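Local coordinates for protein dextranase (Pseudarthrobacter oxydans, PDB 6NZS) that hydrolyses internal alpha-1,6-glucosidic linkages of dextran, as an endo-acting glycoside hydrolase of family 49, at residues N307-C312 / P338-V343; V290-T295 / Y365-G370. One frame throughout, in Å; residues are numbered along the deposited sequence.

Contact 1: residues N307-C312 / P338-V343; sequences NCHSSC and PYHSFV
The Tyr339 ring lies between the Cys308–Cys312 disulfide loop on one face and the imidazole of its own neighbour, His340, on the other. On the first face Cys312 CB makes a CH-pi contact, 3.8 Å from the ring centroid, while Cys308 SG sits over the hydroxyl end of the ring, 3.9 Å from Tyr339 CZ. Cys312 SG stands almost on the ring normal but farther off, at 4.6 Å from the centroid, so both sulfurs of the bridge look onto the same pi cloud. Polarisable sulfur suits such a place, and the bridge, closing five residues, holds the loop in a compact shape. On the opposite face His340 CD2 lies toward the rim, and Tyr339 CE2 in turn covers the middle of the imidazole. At the edge of the His340 ring comes the His309 imidazole, with ND1 3.7 Å from His340 CE1 and the planes 74° apart. His309 reaches there because CG is trans to the backbone nitrogen (chi1 -179°). One water joins the polar ends, 2.9 Å from Tyr339 OH and also bonded to His309 ND1. Asn307 OD1 closes an Asx turn by accepting the N-H of His309 at 2.8 Å, nearly straight, in the carbonyl plane on a lone pair. A leucine in place of Tyr339 would probably strip the disulfide of its aromatic cover and leave the water without its hydroxyl partner. The 307-312 loop, between strands 283-285 and 316-320, thus rests on the residues leading into strand 342-346, an outermost strand of a parallel sheet of the beta-solenoid, where Val343 pairs through its backbone with Leu316 of strand 316-320.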
ATOM      1  N   ASN A 307      15.555  17.640   2.633  1.00 39.91           N
ATOM      2  CA  ASN A 307      14.748  16.586   2.035  1.00 35.04           C
ATOM      3  C   ASN A 307      15.213  16.363   0.604  1.00 35.38           C
ATOM      4  O   ASN A 307      16.009  17.129   0.058  1.00 33.52           O
ATOM      5  CB  ASN A 307      13.256  16.937   2.060  1.00 35.16           C
ATOM      6  CG  ASN A 307      12.903  18.051   1.089  1.00 37.66           C
ATOM      7  OD1 ASN A 307      12.782  17.828  -0.117  1.00 34.02           O
ATOM      8  ND2 ASN A 307      12.737  19.263   1.615  1.00 40.04           N
ATOM      9  N   CYS A 308      14.705  15.291  -0.001  1.00 29.43           N
ATOM     10  CA  CYS A 308      14.906  15.000  -1.416  1.00 26.85           C
ATOM     11  C   CYS A 308      13.571  14.718  -2.086  1.00 25.58           C
ATOM     12  O   CYS A 308      13.449  13.821  -2.931  1.00 24.66           O
ATOM     13  CB  CYS A 308      15.879  13.844  -1.610  1.00 25.29           C
ATOM     14  SG  CYS A 308      15.371  12.288  -0.822  1.00 26.48           S
ATOM     15  N   HIS A 309      12.554  15.504  -1.713  1.00 26.13           N
ATOM     16  CA  HIS A 309      11.180  15.249  -2.138  1.00 26.78           C
ATOM     17  C   HIS A 309      11.060  15.088  -3.646  1.00 27.64           C
ATOM     18  O   HIS A 309      10.244  14.287  -4.119  1.00 26.94           O
ATOM     19  CB  HIS A 309      10.268  16.374  -1.640  1.00 29.07           C
ATOM     20  CG  HIS A 309       8.827  16.196  -2.007  1.00 30.43           C
ATOM     21  ND1 HIS A 309       7.982  15.349  -1.321  1.00 31.58           N
ATOM     22  CD2 HIS A 309       8.081  16.760  -2.987  1.00 30.82           C
ATOM     23  CE1 HIS A 309       6.777  15.397  -1.864  1.00 30.69           C
ATOM     24  NE2 HIS A 309       6.811  16.244  -2.878  1.00 33.32           N
ATOM     25  N   SER A 310      11.872  15.810  -4.417  1.00 28.36           N
ATOM     26  CA  SER A 310      11.769  15.788  -5.871  1.00 27.04           C
ATOM     27  C   SER A 310      12.973  15.172  -6.576  1.00 30.35           C
ATOM     28  O   SER A 310      12.954  15.068  -7.808  1.00 33.64           O
ATOM     29  CB  SER A 310      11.514  17.200  -6.413  1.00 34.35           C
ATOM     30  OG  SER A 310      12.698  17.978  -6.358  1.00 35.58           O
ATOM     31  N   SER A 311      14.014  14.758  -5.845  1.00 28.90           N
ATOM     32  CA  SER A 311      15.224  14.213  -6.456  1.00 24.89           C
ATOM     33  C   SER A 311      15.550  12.780  -6.050  1.00 25.53           C
ATOM     34  O   SER A 311      16.410  12.155  -6.684  1.00 21.87           O
ATOM     35  CB  SER A 311      16.435  15.105  -6.149  1.00 29.34           C
ATOM     36  OG  SER A 311      16.507  15.391  -4.763  1.00 28.12           O
ATOM     37  N   CYS A 312      14.918  12.242  -5.021  1.00 22.76           N
ATOM     38  CA  CYS A 312      15.171  10.853  -4.685  1.00 18.62           C
ATOM     39  C   CYS A 312      14.439   9.934  -5.654  1.00 18.95           C
ATOM     40  O   CYS A 312      13.383  10.282  -6.190  1.00 21.46           O
ATOM     41  CB  CYS A 312      14.763  10.574  -3.247  1.00 19.12           C
ATOM     42  SG  CYS A 312      16.122  10.942  -2.124  1.00 19.70           S
ATOM     43  N   PRO A 338      12.739   2.428  -2.302  1.00 11.53           N
ATOM     44  CA  PRO A 338      13.643   3.192  -1.431  1.00 13.49           C
ATOM     45  C   PRO A 338      13.086   4.544  -1.007  1.00 13.30           C
ATOM     46  O   PRO A 338      13.693   5.208  -0.148  1.00 13.42           O
ATOM     47  CB  PRO A 338      14.867   3.395  -2.333  1.00 12.71           C
ATOM     48  CG  PRO A 338      14.267   3.527  -3.710  1.00 11.82           C
ATOM     49  CD  PRO A 338      13.116   2.531  -3.724  1.00 11.37           C
ATOM     50  N   TYR A 339      11.951   4.952  -1.573  1.00 13.00           N
ATOM     51  CA  TYR A 339      11.343   6.262  -1.334  1.00 12.79           C
ATOM     52  C   TYR A 339       9.883   6.178  -1.791  1.00 14.25           C
ATOM     53  O   TYR A 339       9.309   5.086  -1.812  1.00 13.72           O
ATOM     54  CB  TYR A 339      12.181   7.351  -2.039  1.00 15.67           C
ATOM     55  CG  TYR A 339      11.968   8.757  -1.512  1.00 16.24           C
ATOM     56  CD1 TYR A 339      12.322   9.091  -0.212  1.00 18.13           C
ATOM     57  CD2 TYR A 339      11.418   9.749  -2.318  1.00 19.09           C
ATOM     58  CE1 TYR A 339      12.137  10.377   0.275  1.00 20.98           C
ATOM     59  CE2 TYR A 339      11.231  11.041  -1.842  1.00 19.91           C
ATOM     60  CZ  TYR A 339      11.594  11.346  -0.544  1.00 21.66           C
ATOM     61  OH  TYR A 339      11.416  12.626  -0.050  1.00 23.64           O
ATOM     62  N   HIS A 340       9.295   7.313  -2.173  1.00 14.93           N
ATOM     63  CA  HIS A 340       7.894   7.303  -2.594  1.00 14.88           C
ATOM     64  C   HIS A 340       7.701   6.396  -3.804  1.00 14.57           C
ATOM     65  O   HIS A 340       8.561   6.306  -4.686  1.00 15.42           O
ATOM     66  CB  HIS A 340       7.414   8.702  -2.995  1.00 14.87           C
ATOM     67  CG  HIS A 340       7.516   9.731  -1.916  1.00 17.22           C
ATOM     68  ND1 HIS A 340       7.261  11.066  -2.150  1.00 20.77           N
ATOM     69  CD2 HIS A 340       7.837   9.633  -0.606  1.00 19.18           C
ATOM     70  CE1 HIS A 340       7.431  11.746  -1.031  1.00 21.61           C
ATOM     71  NE2 HIS A 340       7.784  10.901  -0.079  1.00 20.86           N
ATOM     72  N   SER A 341       6.525   5.757  -3.862  1.00 15.53           N
ATOM     73  CA  SER A 341       6.232   4.826  -4.950  1.00 14.64           C
ATOM     74  C   SER A 341       5.955   5.539  -6.270  1.00 13.02           C
ATOM     75  O   SER A 341       6.368   5.058  -7.330  1.00 15.71           O
ATOM     76  CB  SER A 341       5.042   3.930  -4.579  1.00 17.05           C
ATOM     77  OG  SER A 341       3.842   4.683  -4.374  1.00 16.36           O
ATOM     78  N   PHE A 342       5.257   6.672  -6.236  1.00 12.68           N
ATOM     79  CA  PHE A 342       4.618   7.145  -7.459  1.00 13.49           C
ATOM     80  C   PHE A 342       4.411   8.648  -7.367  1.00 13.12           C
ATOM     81  O   PHE A 342       3.926   9.141  -6.347  1.00 14.06           O
ATOM     82  CB  PHE A 342       3.258   6.436  -7.610  1.00 12.96           C
ATOM     83  CG  PHE A 342       2.512   6.831  -8.847  1.00 11.53           C
ATOM     84  CD1 PHE A 342       1.682   7.941  -8.845  1.00 13.38           C
ATOM     85  CD2 PHE A 342       2.658   6.104 -10.014  1.00 14.43           C
ATOM     86  CE1 PHE A 342       1.014   8.326  -9.992  1.00 15.54           C
ATOM     87  CE2 PHE A 342       1.984   6.488 -11.169  1.00 13.09           C
ATOM     88  CZ  PHE A 342       1.166   7.588 -11.150  1.00 14.11           C
ATOM     89  N   VAL A 343       4.736   9.371  -8.444  1.00 14.64           N
ATOM     90  CA  VAL A 343       4.483  10.808  -8.499  1.00 15.97           C
ATOM     91  C   VAL A 343       4.315  11.252  -9.944  1.00 14.46           C
ATOM     92  O   VAL A 343       4.860  10.650 -10.874  1.00 15.45           O
ATOM     93  CB  VAL A 343       5.578  11.644  -7.793  1.00 16.95           C
ATOM     94  CG1 VAL A 343       6.827  11.754  -8.664  1.00 19.57           C
ATOM     95  CG2 VAL A 343       5.056  13.035  -7.426  1.00 17.40           C
TER
HETATM   96  O   HOH W   1       9.004  14.070   0.628  1.00 34.61           O

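Contact 2: residues V290-T295 / Y365-G370; sequences VYEADT and YWQTDG
Tyr291 lays its CB over the centre of the Tyr365 ring, a CH-pi contact with CB 3.8 Å from the centroid. It is the second residue of a type II beta turn, Val290 to Ala293, which meets a loop of the beta-solenoid leading into strand 371-372. The two phenol side chains slide past each other in opposite directions with their planes 36° apart, and Tyr291 CD1 comes to 3.5 Å from Tyr365 CG. A chi1 of 176° swings the Tyr291 ring away from its own backbone N and out toward Trp366, whose carbonyl oxygen lies at the ring edge, in plane, 3.4 Å from Tyr291 CE1. Glu292 CG covers one face of the same ring. A tyrosine suits this place because its broad, flat ring can pack on Tyr365, meet a carbonyl oxygen at its edge and take an aliphatic carbon over a face all at once. Glu292, third in the turn and in a left-handed conformation, sends its carboxylate on to a salt bridge with Lys71, through OE1. Behind the rings, Thr368 OG1 donates to Tyr365 O at 2.7 Å, which ties the second loop to itself. At the far end a water accepts from Tyr291 N at 3.1 Å and also bonds Tyr365 OH.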
ATOM      1  N   VAL A 290      19.590   2.292  -2.266  1.00 15.73           N
ATOM      2  CA  VAL A 290      19.680   2.671  -0.863  1.00 16.37           C
ATOM      3  C   VAL A 290      18.471   3.522  -0.486  1.00 15.42           C
ATOM      4  O   VAL A 290      17.855   4.182  -1.336  1.00 14.21           O
ATOM      5  CB  VAL A 290      21.003   3.426  -0.622  1.00 15.90           C
ATOM      6  CG1 VAL A 290      20.988   4.787  -1.325  1.00 16.71           C
ATOM      7  CG2 VAL A 290      21.285   3.594   0.861  1.00 15.58           C
ATOM      8  N   TYR A 291      18.112   3.495   0.797  1.00 13.32           N
ATOM      9  CA  TYR A 291      17.113   4.417   1.323  1.00 13.74           C
ATOM     10  C   TYR A 291      17.462   5.836   0.912  1.00 16.12           C
ATOM     11  O   TYR A 291      18.606   6.268   1.061  1.00 15.24           O
ATOM     12  CB  TYR A 291      17.124   4.344   2.848  1.00 13.92           C
ATOM     13  CG  TYR A 291      16.201   5.311   3.560  1.00 14.07           C
ATOM     14  CD1 TYR A 291      14.832   5.317   3.312  1.00 14.16           C
ATOM     15  CD2 TYR A 291      16.698   6.207   4.506  1.00 14.33           C
ATOM     16  CE1 TYR A 291      13.989   6.178   3.983  1.00 12.78           C
ATOM     17  CE2 TYR A 291      15.864   7.073   5.181  1.00 14.16           C
ATOM     18  CZ  TYR A 291      14.505   7.062   4.924  1.00 13.41           C
ATOM     19  OH  TYR A 291      13.676   7.927   5.606  1.00 16.33           O
ATOM     20  N   GLU A 292      16.466   6.562   0.401  1.00 14.21           N
ATOM     21  CA  GLU A 292      16.651   7.954  -0.015  1.00 16.52           C
ATOM     22  C   GLU A 292      17.795   8.081  -1.018  1.00 19.41           C
ATOM     23  O   GLU A 292      18.597   9.021  -0.964  1.00 19.43           O
ATOM     24  CB  GLU A 292      16.840   8.889   1.185  1.00 17.12           C
ATOM     25  CG  GLU A 292      15.546   9.326   1.867  1.00 19.47           C
ATOM     26  CD  GLU A 292      15.782  10.278   3.030  1.00 17.38           C
ATOM     27  OE1 GLU A 292      16.806  10.120   3.727  1.00 19.15           O
ATOM     28  OE2 GLU A 292      14.948  11.183   3.248  1.00 18.98           O
ATOM     29  N   ALA A 293      17.878   7.123  -1.940  1.00 18.43           N
ATOM     30  CA  ALA A 293      18.833   7.210  -3.038  1.00 18.95           C
ATOM     31  C   ALA A 293      18.571   8.478  -3.841  1.00 19.04           C
ATOM     32  O   ALA A 293      17.494   8.650  -4.415  1.00 19.77           O
ATOM     33  CB  ALA A 293      18.705   5.975  -3.931  1.00 19.65           C
ATOM     34  N   ASP A 294      19.551   9.385  -3.854  1.00 22.59           N
ATOM     35  CA  ASP A 294      19.378  10.726  -4.403  1.00 22.60           C
ATOM     36  C   ASP A 294      20.050  10.806  -5.768  1.00 24.64           C
ATOM     37  O   ASP A 294      21.248  10.529  -5.893  1.00 24.78           O
ATOM     38  CB  ASP A 294      19.974  11.767  -3.451  1.00 25.09           C
ATOM     39  CG  ASP A 294      19.500  13.188  -3.753  1.00 27.14           C
ATOM     40  OD1 ASP A 294      18.882  13.411  -4.818  1.00 26.07           O
ATOM     41  OD2 ASP A 294      19.747  14.089  -2.917  1.00 29.34           O
ATOM     42  N   THR A 295      19.275  11.178  -6.791  1.00 24.38           N
ATOM     43  CA  THR A 295      19.851  11.376  -8.115  1.00 26.04           C
ATOM     44  C   THR A 295      20.799  12.571  -8.154  1.00 28.73           C
ATOM     45  O   THR A 295      21.702  12.599  -8.996  1.00 29.93           O
ATOM     46  CB  THR A 295      18.757  11.486  -9.190  1.00 22.73           C
ATOM     47  OG1 THR A 295      17.874  12.578  -8.888  1.00 25.52           O
ATOM     48  CG2 THR A 295      17.948  10.188  -9.260  1.00 25.58           C
ATOM     49  N   TYR A 365      11.028   0.869   4.649  1.00 10.51           N
ATOM     50  CA  TYR A 365      11.530   2.185   5.022  1.00 11.98           C
ATOM     51  C   TYR A 365      10.373   3.153   5.257  1.00 12.41           C
ATOM     52  O   TYR A 365       9.286   2.997   4.701  1.00 11.99           O
ATOM     53  CB  TYR A 365      12.372   2.753   3.874  1.00 11.28           C
ATOM     54  CG  TYR A 365      13.654   2.018   3.558  1.00 10.17           C
ATOM     55  CD1 TYR A 365      14.610   1.773   4.547  1.00 11.33           C
ATOM     56  CD2 TYR A 365      13.914   1.573   2.264  1.00 10.35           C
ATOM     57  CE1 TYR A 365      15.787   1.107   4.244  1.00 11.98           C
ATOM     58  CE2 TYR A 365      15.088   0.906   1.952  1.00 10.85           C
ATOM     59  CZ  TYR A 365      16.019   0.672   2.948  1.00 11.08           C
ATOM     60  OH  TYR A 365      17.190   0.002   2.638  1.00 13.31           O
ATOM     61  N   TRP A 366      10.627   4.183   6.072  1.00 12.45           N
ATOM     62  CA  TRP A 366       9.765   5.355   6.054  1.00 12.52           C
ATOM     63  C   TRP A 366       9.737   5.942   4.647  1.00 13.08           C
ATOM     64  O   TRP A 366      10.587   5.650   3.801  1.00 12.95           O
ATOM     65  CB  TRP A 366      10.329   6.441   6.979  1.00 14.82           C
ATOM     66  CG  TRP A 366      10.167   6.175   8.436  1.00 15.19           C
ATOM     67  CD1 TRP A 366       9.202   5.416   9.031  1.00 13.22           C
ATOM     68  CD2 TRP A 366      11.006   6.659   9.495  1.00 16.22           C
ATOM     69  NE1 TRP A 366       9.383   5.402  10.396  1.00 17.11           N
ATOM     70  CE2 TRP A 366      10.483   6.160  10.705  1.00 17.65           C
ATOM     71  CE3 TRP A 366      12.151   7.460   9.534  1.00 18.17           C
ATOM     72  CZ2 TRP A 366      11.068   6.432  11.947  1.00 20.22           C
ATOM     73  CZ3 TRP A 366      12.727   7.741  10.778  1.00 20.69           C
ATOM     74  CH2 TRP A 366      12.183   7.224  11.960  1.00 21.87           C
ATOM     75  N   GLN A 367       8.755   6.812   4.408  1.00 11.99           N
ATOM     76  CA  GLN A 367       8.621   7.548   3.153  1.00 13.09           C
ATOM     77  C   GLN A 367       8.343   6.633   1.968  1.00 13.01           C
ATOM     78  O   GLN A 367       8.573   7.008   0.813  1.00 16.27           O
ATOM     79  CB  GLN A 367       9.817   8.479   2.896  1.00 15.01           C
ATOM     80  CG  GLN A 367      10.157   9.346   4.111  1.00 15.60           C
ATOM     81  CD  GLN A 367      11.246  10.360   3.830  1.00 20.27           C
ATOM     82  OE1 GLN A 367      12.431  10.096   4.040  1.00 24.27           O
ATOM     83  NE2 GLN A 367      10.849  11.527   3.344  1.00 19.72           N
ATOM     84  N   THR A 368       7.830   5.431   2.233  1.00 10.61           N
ATOM     85  CA  THR A 368       7.398   4.522   1.176  1.00 11.63           C
ATOM     86  C   THR A 368       5.908   4.723   0.898  1.00 13.03           C
ATOM     87  O   THR A 368       5.101   3.807   0.967  1.00 16.53           O
ATOM     88  CB  THR A 368       7.743   3.084   1.541  1.00 10.65           C
ATOM     89  OG1 THR A 368       7.301   2.798   2.879  1.00 11.10           O
ATOM     90  CG2 THR A 368       9.248   2.899   1.462  1.00 12.26           C
ATOM     91  N   ASP A 369       5.575   5.972   0.569  1.00 14.07           N
ATOM     92  CA  ASP A 369       4.194   6.384   0.342  1.00 15.54           C
ATOM     93  C   ASP A 369       3.534   5.503  -0.706  1.00 16.82           C
ATOM     94  O   ASP A 369       4.157   5.135  -1.712  1.00 17.02           O
ATOM     95  CB  ASP A 369       4.153   7.812  -0.220  1.00 16.22           C
ATOM     96  CG  ASP A 369       4.740   8.877   0.715  1.00 16.93           C
ATOM     97  OD1 ASP A 369       5.506   8.559   1.658  1.00 17.54           O
ATOM     98  OD2 ASP A 369       4.440  10.075   0.472  1.00 18.60           O
ATOM     99  N   GLY A 370       2.249   5.210  -0.484  1.00 11.36           N
ATOM    100  CA  GLY A 370       1.401   4.606  -1.490  1.00 13.39           C
ATOM    101  C   GLY A 370       1.035   5.574  -2.599  1.00 15.74           C
ATOM    102  O   GLY A 370       1.764   6.532  -2.886  1.00 16.15           O
TER
HETATM  103  O   HOH W   2      19.334   1.658   3.003  1.00 13.79           O

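From the N terminus the chain leaves strand 283-285 and enters a long loop that supplies the first segment of both contacts, 290-295 and then 307-312. It next passes through strands 316-320 and 325-335 to 338-343, closing contact 1, and through strands 342-346 and 351-361 to 365-370, closing contact 2. Contact 1 is therefore nested within the wider loop of contact 2, and their centres lie about 6 Å apart. The first segments are joined by Ser311 O and Thr295 OG1, 2.7 Å apart, and the second by Ser341 OG and Asp369 O. Together they tie the long loop between strands 283-285 and 316-320 to successive turns of the solenoid.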